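Local coordinates for protein beta-L-arabinobiosidase (PDB 5MQR) that probably hydrolyses glycosidic bonds in plant pectin, pairing a sialidase-like beta-propeller region with a glycoside hydrolase domain in one chain, at residues Ser328-Lys340 with Thr346-Met358. Numbering follows the deposited sequence.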
loop_
_atom_site.group_PDB
_atom_site.type_symbol
_atom_site.label_atom_id
_atom_site.label_comp_id
_atom_site.label_asym_id
_atom_site.label_seq_id
_atom_site.Cartn_x
_atom_site.Cartn_y
_atom_site.Cartn_z
ATOM N N SER A 328 5.032 25.954 -1.821
ATOM C CA SER A 328 5.195 27.104 -0.967
ATOM C C SER A 328 5.673 28.306 -1.739
ATOM O O SER A 328 6.226 28.169 -2.840
ATOM C CB SER A 328 6.207 26.764 0.139
ATOM O OG SER A 328 6.355 27.852 1.040
ATOM N N GLU A 329 5.451 29.481 -1.152
ATOM C CA GLU A 329 6.033 30.739 -1.660
ATOM C C GLU A 329 7.494 30.934 -1.177
ATOM O O GLU A 329 8.203 31.805 -1.667
ATOM C CB GLU A 329 5.160 31.939 -1.286
ATOM C CG GLU A 329 3.811 31.945 -2.011
ATOM C CD GLU A 329 3.939 32.143 -3.527
ATOM O OE1 GLU A 329 4.776 32.978 -3.945
ATOM O OE2 GLU A 329 3.234 31.449 -4.307
ATOM N N PHE A 330 7.920 30.099 -0.235
ATOM C CA PHE A 330 9.306 30.019 0.215
ATOM C C PHE A 330 9.895 28.777 -0.428
ATOM O O PHE A 330 9.149 27.863 -0.818
ATOM C CB PHE A 330 9.358 29.909 1.733
ATOM C CG PHE A 330 8.688 31.059 2.439
ATOM C CD1 PHE A 330 7.316 31.049 2.668
ATOM C CD2 PHE A 330 9.427 32.148 2.867
ATOM C CE1 PHE A 330 6.693 32.099 3.315
ATOM C CE2 PHE A 330 8.811 33.223 3.501
ATOM C CZ PHE A 330 7.433 33.198 3.727
ATOM N N ARG A 331 11.216 28.718 -0.544
ATOM C CA ARG A 331 11.841 27.568 -1.181
ATOM C C ARG A 331 12.099 26.436 -0.208
ATOM O O ARG A 331 13.189 25.907 -0.142
ATOM C CB ARG A 331 13.089 28.000 -1.955
ATOM C CG ARG A 331 12.755 29.095 -2.944
ATOM C CD ARG A 331 13.901 29.401 -3.878
ATOM N NE ARG A 331 13.550 30.482 -4.797
ATOM C CZ ARG A 331 14.087 30.687 -6.003
ATOM N NH1 ARG A 331 15.055 29.907 -6.486
ATOM N NH2 ARG A 331 13.643 31.698 -6.748
ATOM N N TRP A 332 11.061 26.022 0.508
ATOM C CA TRP A 332 11.114 24.835 1.362
ATOM C C TRP A 332 9.702 24.384 1.748
ATOM O O TRP A 332 8.795 25.176 1.683
ATOM C CB TRP A 332 11.893 25.136 2.635
ATOM C CG TRP A 332 11.239 26.102 3.601
ATOM C CD1 TRP A 332 10.248 25.821 4.500
ATOM C CD2 TRP A 332 11.570 27.476 3.796
ATOM N NE1 TRP A 332 9.947 26.939 5.253
ATOM C CE2 TRP A 332 10.732 27.974 4.826
ATOM C CE3 TRP A 332 12.498 28.342 3.206
ATOM C CZ2 TRP A 332 10.789 29.308 5.269
ATOM C CZ3 TRP A 332 12.564 29.678 3.662
ATOM C CH2 TRP A 332 11.722 30.138 4.682
ATOM N N PRO A 333 9.498 23.128 2.118
ATOM C CA PRO A 333 10.415 22.020 1.833
ATOM C C PRO A 333 10.388 21.663 0.356
ATOM O O PRO A 333 9.754 22.348 -0.442
ATOM C CB PRO A 333 9.818 20.877 2.638
ATOM C CG PRO A 333 8.335 21.153 2.551
ATOM C CD PRO A 333 8.164 22.643 2.511
ATOM N N LEU A 334 11.095 20.606 0.005
ATOM C CA LEU A 334 10.943 20.012 -1.310
ATOM C C LEU A 334 9.992 18.838 -1.077
ATOM O O LEU A 334 10.236 18.010 -0.186
ATOM C CB LEU A 334 12.275 19.532 -1.861
ATOM C CG LEU A 334 12.302 19.176 -3.350
ATOM C CD1 LEU A 334 12.090 20.428 -4.187
ATOM C CD2 LEU A 334 13.633 18.543 -3.708
ATOM N N ALA A 335 8.906 18.805 -1.842
ATOM C CA ALA A 335 7.811 17.867 -1.630
ATOM C C ALA A 335 7.516 17.087 -2.905
ATOM O O ALA A 335 7.995 17.429 -3.988
ATOM C CB ALA A 335 6.574 18.640 -1.191
ATOM N N ILE A 336 6.714 16.049 -2.755
ATOM C CA ILE A 336 6.301 15.194 -3.849
ATOM C C ILE A 336 4.775 15.006 -3.778
ATOM O O ILE A 336 4.195 14.824 -2.691
ATOM C CB ILE A 336 7.042 13.832 -3.855
ATOM C CG1 ILE A 336 6.606 12.982 -5.073
ATOM C CG2 ILE A 336 6.858 13.059 -2.537
ATOM C CD1 ILE A 336 7.434 11.726 -5.281
ATOM N N SER A 337 4.146 15.087 -4.950
ATOM C CA SER A 337 2.739 14.800 -5.130
ATOM C C SER A 337 2.602 13.684 -6.174
ATOM O O SER A 337 3.298 13.693 -7.178
ATOM C CB SER A 337 1.971 16.067 -5.584
ATOM O OG SER A 337 1.859 17.071 -4.574
ATOM N N LEU A 338 1.683 12.752 -5.944
ATOM C CA LEU A 338 1.460 11.603 -6.842
ATOM C C LEU A 338 0.147 11.698 -7.619
ATOM O O LEU A 338 -0.803 12.371 -7.187
ATOM C CB LEU A 338 1.474 10.302 -6.031
ATOM C CG LEU A 338 2.699 10.124 -5.126
ATOM C CD1 LEU A 338 2.546 8.878 -4.278
ATOM C CD2 LEU A 338 4.000 10.102 -5.928
ATOM N N SER A 339 0.128 11.026 -8.777
ATOM C CA SER A 339 -1.015 10.972 -9.684
ATOM C C SER A 339 -0.980 9.635 -10.384
ATOM O O SER A 339 0.103 9.174 -10.772
ATOM C CB SER A 339 -0.927 12.066 -10.755
ATOM O OG SER A 339 -1.973 11.979 -11.718
ATOM N N LYS A 340 -2.157 9.015 -10.524
ATOM C CA LYS A 340 -2.303 7.769 -11.286
ATOM C C LYS A 340 -2.388 7.986 -12.792
ATOM O O LYS A 340 -2.130 7.059 -13.549
ATOM C CB LYS A 340 -3.548 6.985 -10.824
ATOM C CG LYS A 340 -4.880 7.632 -11.187
ATOM C CD LYS A 340 -6.025 6.667 -11.024
ATOM C CE LYS A 340 -7.355 7.288 -11.448
ATOM N NZ LYS A 340 -8.311 7.171 -10.313
ATOM N N THR A 346 -3.084 13.986 -6.068
ATOM C CA THR A 346 -3.927 13.785 -4.895
ATOM C C THR A 346 -3.202 13.725 -3.570
ATOM O O THR A 346 -3.862 13.700 -2.554
ATOM C CB THR A 346 -4.736 12.467 -5.044
ATOM O OG1 THR A 346 -3.840 11.362 -5.135
ATOM C CG2 THR A 346 -5.573 12.504 -6.319
ATOM N N THR A 347 -1.868 13.692 -3.562
ATOM C CA THR A 347 -1.083 13.577 -2.329
ATOM C C THR A 347 -0.040 14.702 -2.216
ATOM O O THR A 347 0.309 15.355 -3.213
ATOM C CB THR A 347 -0.318 12.218 -2.281
ATOM O OG1 THR A 347 0.673 12.163 -3.321
ATOM C CG2 THR A 347 -1.290 11.034 -2.436
ATOM N N LEU A 348 0.467 14.883 -1.001
ATOM C CA LEU A 348 1.554 15.817 -0.732
ATOM C C LEU A 348 2.363 15.307 0.442
ATOM O O LEU A 348 1.853 15.212 1.543
ATOM C CB LEU A 348 1.022 17.207 -0.439
ATOM C CG LEU A 348 2.094 18.282 -0.236
ATOM C CD1 LEU A 348 2.852 18.498 -1.535
ATOM C CD2 LEU A 348 1.465 19.565 0.264
ATOM N N ASN A 349 3.611 14.953 0.184
ATOM C CA ASN A 349 4.531 14.430 1.192
ATOM C C ASN A 349 5.928 15.009 0.977
ATOM O O ASN A 349 6.194 15.690 -0.024
ATOM C CB ASN A 349 4.578 12.908 1.101
ATOM C CG ASN A 349 3.243 12.264 1.469
ATOM O OD1 ASN A 349 2.425 11.977 0.597
ATOM N ND2 ASN A 349 3.007 12.088 2.764
ATOM N N LEU A 350 6.802 14.751 1.938
ATOM C CA LEU A 350 8.151 15.320 1.967
ATOM C C LEU A 350 9.165 14.499 1.178
ATOM O O LEU A 350 9.161 13.253 1.216
ATOM C CB LEU A 350 8.627 15.414 3.415
ATOM C CG LEU A 350 9.926 16.197 3.661
ATOM C CD1 LEU A 350 9.662 17.683 3.456
ATOM C CD2 LEU A 350 10.387 15.885 5.071
ATOM N N VAL A 351 10.027 15.211 0.458
ATOM C CA VAL A 351 11.235 14.639 -0.133
ATOM C C VAL A 351 12.426 15.118 0.701
ATOM O O VAL A 351 13.128 14.296 1.259
ATOM C CB VAL A 351 11.405 15.045 -1.608
ATOM C CG1 VAL A 351 12.752 14.577 -2.157
ATOM C CG2 VAL A 351 10.261 14.479 -2.440
ATOM N N HIS A 352 12.614 16.433 0.811
ATOM C CA HIS A 352 13.738 17.026 1.540
ATOM C C HIS A 352 13.216 18.157 2.429
ATOM O O HIS A 352 12.702 19.151 1.933
ATOM C CB HIS A 352 14.788 17.518 0.532
ATOM C CG HIS A 352 16.028 18.096 1.148
ATOM N ND1 HIS A 352 17.284 17.584 0.904
ATOM C CD2 HIS A 352 16.214 19.192 1.921
ATOM C CE1 HIS A 352 18.185 18.324 1.528
ATOM N NE2 HIS A 352 17.558 19.298 2.159
ATOM N N GLY A 353 13.333 17.978 3.743
ATOM C CA GLY A 353 12.757 18.892 4.728
ATOM C C GLY A 353 13.731 19.632 5.605
ATOM O O GLY A 353 13.315 20.361 6.502
ATOM N N GLU A 354 15.021 19.463 5.329
ATOM C CA GLU A 354 16.102 20.148 6.053
ATOM C C GLU A 354 16.571 21.388 5.280
ATOM O O GLU A 354 16.450 21.448 4.048
ATOM C CB GLU A 354 17.278 19.182 6.221
ATOM C CG GLU A 354 16.946 17.919 7.015
ATOM C CD GLU A 354 16.734 18.202 8.500
ATOM O OE1 GLU A 354 17.379 19.138 9.030
ATOM O OE2 GLU A 354 15.939 17.483 9.159
ATOM N N ILE A 355 17.082 22.386 6.000
ATOM C CA ILE A 355 17.715 23.526 5.367
ATOM C C ILE A 355 19.057 23.750 6.061
ATOM O O ILE A 355 19.120 24.311 7.173
ATOM C CB ILE A 355 16.872 24.825 5.428
ATOM C CG1 ILE A 355 15.463 24.628 4.853
ATOM C CG2 ILE A 355 17.585 25.968 4.689
ATOM C CD1 ILE A 355 14.565 25.841 5.015
ATOM N N THR A 356 20.121 23.307 5.398
ATOM C CA THR A 356 21.475 23.710 5.728
ATOM C C THR A 356 21.498 25.248 5.831
ATOM O O THR A 356 20.874 25.917 5.005
ATOM C CB THR A 356 22.450 23.267 4.617
ATOM O OG1 THR A 356 22.203 21.895 4.272
ATOM C CG2 THR A 356 23.886 23.407 5.068
ATOM N N PRO A 357 22.169 25.813 6.851
ATOM C CA PRO A 357 22.366 27.265 6.821
ATOM C C PRO A 357 23.213 27.681 5.595
ATOM O O PRO A 357 24.145 26.963 5.242
ATOM C CB PRO A 357 23.113 27.568 8.126
ATOM C CG PRO A 357 23.268 26.299 8.859
ATOM C CD PRO A 357 22.916 25.172 7.941
HETATM N N MSE A 358 22.861 28.808 4.936
HETATM C CA MSE A 358 23.688 29.329 3.857
HETATM C C MSE A 358 24.940 29.904 4.474
HETATM O O MSE A 358 24.884 30.845 5.256
HETATM C CB MSE A 358 22.957 30.415 3.088
HETATM C CG MSE A 358 23.725 30.919 1.857
HETATM SE SE MSE A 358 22.812 32.504 1.126
HETATM C CE MSE A 358 21.045 31.761 0.687
HETATM O O HOH W 1 2.970 12.407 -2.033
#
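A classic beta bulge joins L334 to V351 and H352, where the outermost strand of a four-stranded antiparallel sheet pairs with strand 334-339. The carbonyl O of L334 takes two backbone donors from the same face of its plane, V351 N at 2.9 Å and H352 N at 3.0 Å. Two residues further along, past the non-hydrogen-bonded pair A335-L350, I336 N bonds N349 O at 2.8 Å. A four-stranded antiparallel sheet of this kind, within a BNR repeat-like region, is consistent with one blade of a sialidase-type beta-propeller. V351 and I336, beta-branched and apolar, suit its buried side: V351 CG2 lies 3.6 Å from I336 CB, facing strand 397-403. S337 is small and polar; with OG beside its own backbone N (chi1 -70°), its hydroxyl donates to T347 O at 2.7 Å, in the carbonyl plane, and also bonds Y325. With an alanine here, T347 O is likely to lose this donor and the Y325 hydroxyl one partner. T347 OG1 replaces a backbone acceptor, taking L338 N at 2.9 Å, and donates to a water that bridges I336 O and N349 OD1. Beyond the bulge, I355 CD1 packs obliquely against the W332 indole, 3.6 Å from its CD2.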